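Side-chain contact in citrate synthase (PDB 6ABW), which probably condenses acetyl-CoA with oxaloacetate and water to give citrate and free CoA in the tricarboxylic acid cycle: residues A[253-257]-A[258-262]. Sequence-based numbering, arbitrary orientation.
Sequences WFKRK and IIEGK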
ATOM      1  N   TRP A 253      28.139  12.113  26.514  1.00 13.78           N
ATOM      2  CA  TRP A 253      27.438  11.236  25.628  1.00 14.27           C
ATOM      3  C   TRP A 253      28.165  11.127  24.265  1.00 13.40           C
ATOM      4  O   TRP A 253      28.299  10.030  23.725  1.00 16.57           O
ATOM      5  CB  TRP A 253      26.017  11.705  25.448  1.00 13.88           C
ATOM      6  CG  TRP A 253      25.145  10.850  24.586  1.00 14.51           C
ATOM      7  CD1 TRP A 253      24.246   9.907  25.003  1.00 15.97           C
ATOM      8  CD2 TRP A 253      25.025  10.929  23.155  1.00 14.20           C
ATOM      9  NE1 TRP A 253      23.640   9.331  23.908  1.00 17.03           N
ATOM     10  CE2 TRP A 253      24.084   9.964  22.768  1.00 15.77           C
ATOM     11  CE3 TRP A 253      25.649  11.729  22.152  1.00 13.25           C
ATOM     12  CZ2 TRP A 253      23.702   9.784  21.443  1.00 15.14           C
ATOM     13  CZ3 TRP A 253      25.278  11.534  20.826  1.00 14.12           C
ATOM     14  CH2 TRP A 253      24.332  10.554  20.466  1.00 13.74           C
ATOM     15  N   PHE A 254      28.563  12.257  23.749  1.00 13.56           N
ATOM     16  CA  PHE A 254      29.233  12.307  22.406  1.00 14.34           C
ATOM     17  C   PHE A 254      30.577  11.560  22.519  1.00 16.30           C
ATOM     18  O   PHE A 254      30.889  10.737  21.649  1.00 15.51           O
ATOM     19  CB  PHE A 254      29.483  13.742  21.967  1.00 13.88           C
ATOM     20  CG  PHE A 254      29.978  13.881  20.537  1.00 14.79           C
ATOM     21  CD1 PHE A 254      29.102  13.923  19.457  1.00 15.59           C
ATOM     22  CD2 PHE A 254      31.310  14.054  20.275  1.00 16.09           C
ATOM     23  CE1 PHE A 254      29.599  14.063  18.115  1.00 14.50           C
ATOM     24  CE2 PHE A 254      31.780  14.248  18.975  1.00 15.54           C
ATOM     25  CZ  PHE A 254      30.922  14.232  17.899  1.00 14.95           C
ATOM     26  N   LYS A 255      31.346  11.818  23.587  1.00 18.48           N
ATOM     27  CA  LYS A 255      32.622  11.054  23.815  1.00 21.19           C
ATOM     28  C   LYS A 255      32.435   9.534  23.847  1.00 22.33           C
ATOM     29  O   LYS A 255      33.124   8.750  23.144  1.00 23.14           O
ATOM     30  CB  LYS A 255      33.336  11.594  25.044  1.00 23.71           C
ATOM     31  CG  LYS A 255      34.688  10.914  25.361  1.00 28.35           C
ATOM     32  CD  LYS A 255      35.627  10.848  24.158  1.00 29.08           C
ATOM     33  CE  LYS A 255      36.976  10.196  24.505  1.00 35.72           C
ATOM     34  NZ  LYS A 255      37.849  11.178  25.146  1.00 43.38           N
ATOM     35  N   ARG A 256      31.440   9.093  24.596  1.00 22.76           N
ATOM     36  CA  ARG A 256      31.160   7.678  24.781  1.00 25.46           C
ATOM     37  C   ARG A 256      30.538   6.985  23.559  1.00 26.50           C
ATOM     38  O   ARG A 256      31.054   5.988  23.097  1.00 25.37           O
ATOM     39  CB  ARG A 256      30.323   7.510  26.093  1.00 28.74           C
ATOM     40  CG  ARG A 256      31.040   8.105  27.373  1.00 32.66           C
ATOM     41  CD  ARG A 256      30.135   8.341  28.612  1.00 35.08           C
ATOM     42  NE  ARG A 256      28.892   7.589  28.474  1.00 40.38           N
ATOM     43  CZ  ARG A 256      27.653   8.102  28.335  1.00 43.93           C
ATOM     44  NH1 ARG A 256      26.642   7.270  28.107  1.00 46.69           N
ATOM     45  NH2 ARG A 256      27.382   9.407  28.468  1.00 44.03           N
ATOM     46  N   LYS A 257      29.455   7.527  22.979  1.00 22.52           N
ATOM     47  CA  LYS A 257      28.698   6.879  21.944  1.00 22.60           C
ATOM     48  C   LYS A 257      29.287   7.076  20.537  1.00 22.54           C
ATOM     49  O   LYS A 257      29.218   6.167  19.717  1.00 22.74           O
ATOM     50  CB  LYS A 257      27.247   7.338  21.934  1.00 26.91           C
ATOM     51  CG  LYS A 257      26.528   7.208  23.270  1.00 34.91           C
ATOM     52  CD  LYS A 257      26.153   5.774  23.620  1.00 45.20           C
ATOM     53  CE  LYS A 257      25.619   5.672  25.053  1.00 52.99           C
ATOM     54  NZ  LYS A 257      25.483   4.244  25.462  1.00 57.40           N
ATOM     55  N   ILE A 258      29.770   8.288  20.272  1.00 22.05           N
ATOM     56  CA  ILE A 258      30.233   8.685  18.938  1.00 20.11           C
ATOM     57  C   ILE A 258      31.753   8.512  18.763  1.00 20.24           C
ATOM     58  O   ILE A 258      32.173   7.868  17.800  1.00 21.56           O
ATOM     59  CB  ILE A 258      29.798  10.144  18.587  1.00 18.64           C
ATOM     60  CG1 ILE A 258      28.273  10.304  18.766  1.00 18.26           C
ATOM     61  CG2 ILE A 258      30.237  10.512  17.171  1.00 19.73           C
ATOM     62  CD1 ILE A 258      27.384   9.349  17.994  1.00 18.94           C
ATOM     63  N   ILE A 259      32.541   9.118  19.626  1.00 20.84           N
ATOM     64  CA  ILE A 259      34.000   9.095  19.493  1.00 23.53           C
ATOM     65  C   ILE A 259      34.497   7.663  19.812  1.00 29.07           C
ATOM     66  O   ILE A 259      35.254   7.116  19.019  1.00 27.99           O
ATOM     67  CB  ILE A 259      34.715  10.165  20.325  1.00 23.21           C
ATOM     68  CG1 ILE A 259      34.308  11.596  19.955  1.00 24.09           C
ATOM     69  CG2 ILE A 259      36.259  10.063  20.246  1.00 25.06           C
ATOM     70  CD1 ILE A 259      34.520  11.903  18.482  1.00 28.62           C
ATOM     71  N   GLU A 260      34.055   7.054  20.922  1.00 29.04           N
ATOM     72  CA  GLU A 260      34.582   5.727  21.374  1.00 26.96           C
ATOM     73  C   GLU A 260      33.816   4.589  20.783  1.00 30.20           C
ATOM     74  O   GLU A 260      34.409   3.656  20.255  1.00 29.86           O
ATOM     75  CB  GLU A 260      34.640   5.686  22.911  1.00 30.84           C
ATOM     76  CG  GLU A 260      35.489   6.804  23.533  1.00 31.84           C
ATOM     77  CD  GLU A 260      37.015   6.745  23.221  1.00 39.76           C
ATOM     78  OE1 GLU A 260      37.568   5.625  23.306  1.00 46.37           O
ATOM     79  OE2 GLU A 260      37.689   7.799  22.933  1.00 40.79           O
ATOM     80  N   GLY A 261      32.486   4.675  20.770  1.00 26.05           N
ATOM     81  CA  GLY A 261      31.662   3.619  20.256  1.00 29.16           C
ATOM     82  C   GLY A 261      31.466   3.586  18.751  1.00 29.88           C
ATOM     83  O   GLY A 261      30.824   2.640  18.236  1.00 29.54           O
ATOM     84  N   LYS A 262      31.907   4.660  18.078  1.00 26.72           N
ATOM     85  CA  LYS A 262      31.784   4.807  16.612  1.00 30.67           C
ATOM     86  C   LYS A 262      30.412   4.721  16.031  1.00 30.27           C
ATOM     87  O   LYS A 262      30.278   4.453  14.816  1.00 33.20           O
ATOM     88  CB  LYS A 262      32.660   3.774  15.901  1.00 34.49           C
ATOM     89  CG  LYS A 262      34.083   3.739  16.456  1.00 33.80           C
ATOM     90  CD  LYS A 262      34.849   4.984  16.101  1.00 36.19           C
ATOM     91  CE  LYS A 262      36.070   5.139  16.980  1.00 41.69           C
ATOM     92  NZ  LYS A 262      37.150   4.267  16.488  1.00 48.17           N
TER
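Ile258 lies over one face of the Phe254 ring, its CB 4.0 Å from the centroid and 16° off the normal, a CH-pi contact. From there CG2 reaches along the same face to Phe254 CE1 (3.7 Å). On Phe254, CG stands anti to the backbone N (chi1 -172°), which carries the ring forward along the helix to the two isoleucines of the next turn; Ile259 CD1 comes to the same side obliquely, 3.6 Å from Phe254 CE2. Trp253 CZ3 is 3.8 Å from Ile258 CG1, while Lys257 CG lies over a face of the indole; Glu243 OE2 accepts a hydrogen bond from the indole NE1. This is the C-terminal end of helix 250-260, widened by pi-type turns: Phe254 O accepts both Ile258 N and, more directly, Ile259 N (3.1 Å), and the i to i+5 pattern continues with Glu260 N to Lys255 O and, weakly, Gly261 N to Arg256 O. Helix 295-315 flanks the apolar side, and Arg264 and Leu265, which bind acetyl-CoA, follow. Lys255, bent at chi2 and again at chi4 (-81°), passes Glu260 OE2 with CE at 3.0 Å and NZ at 4.0 Å, beyond a salt bridge.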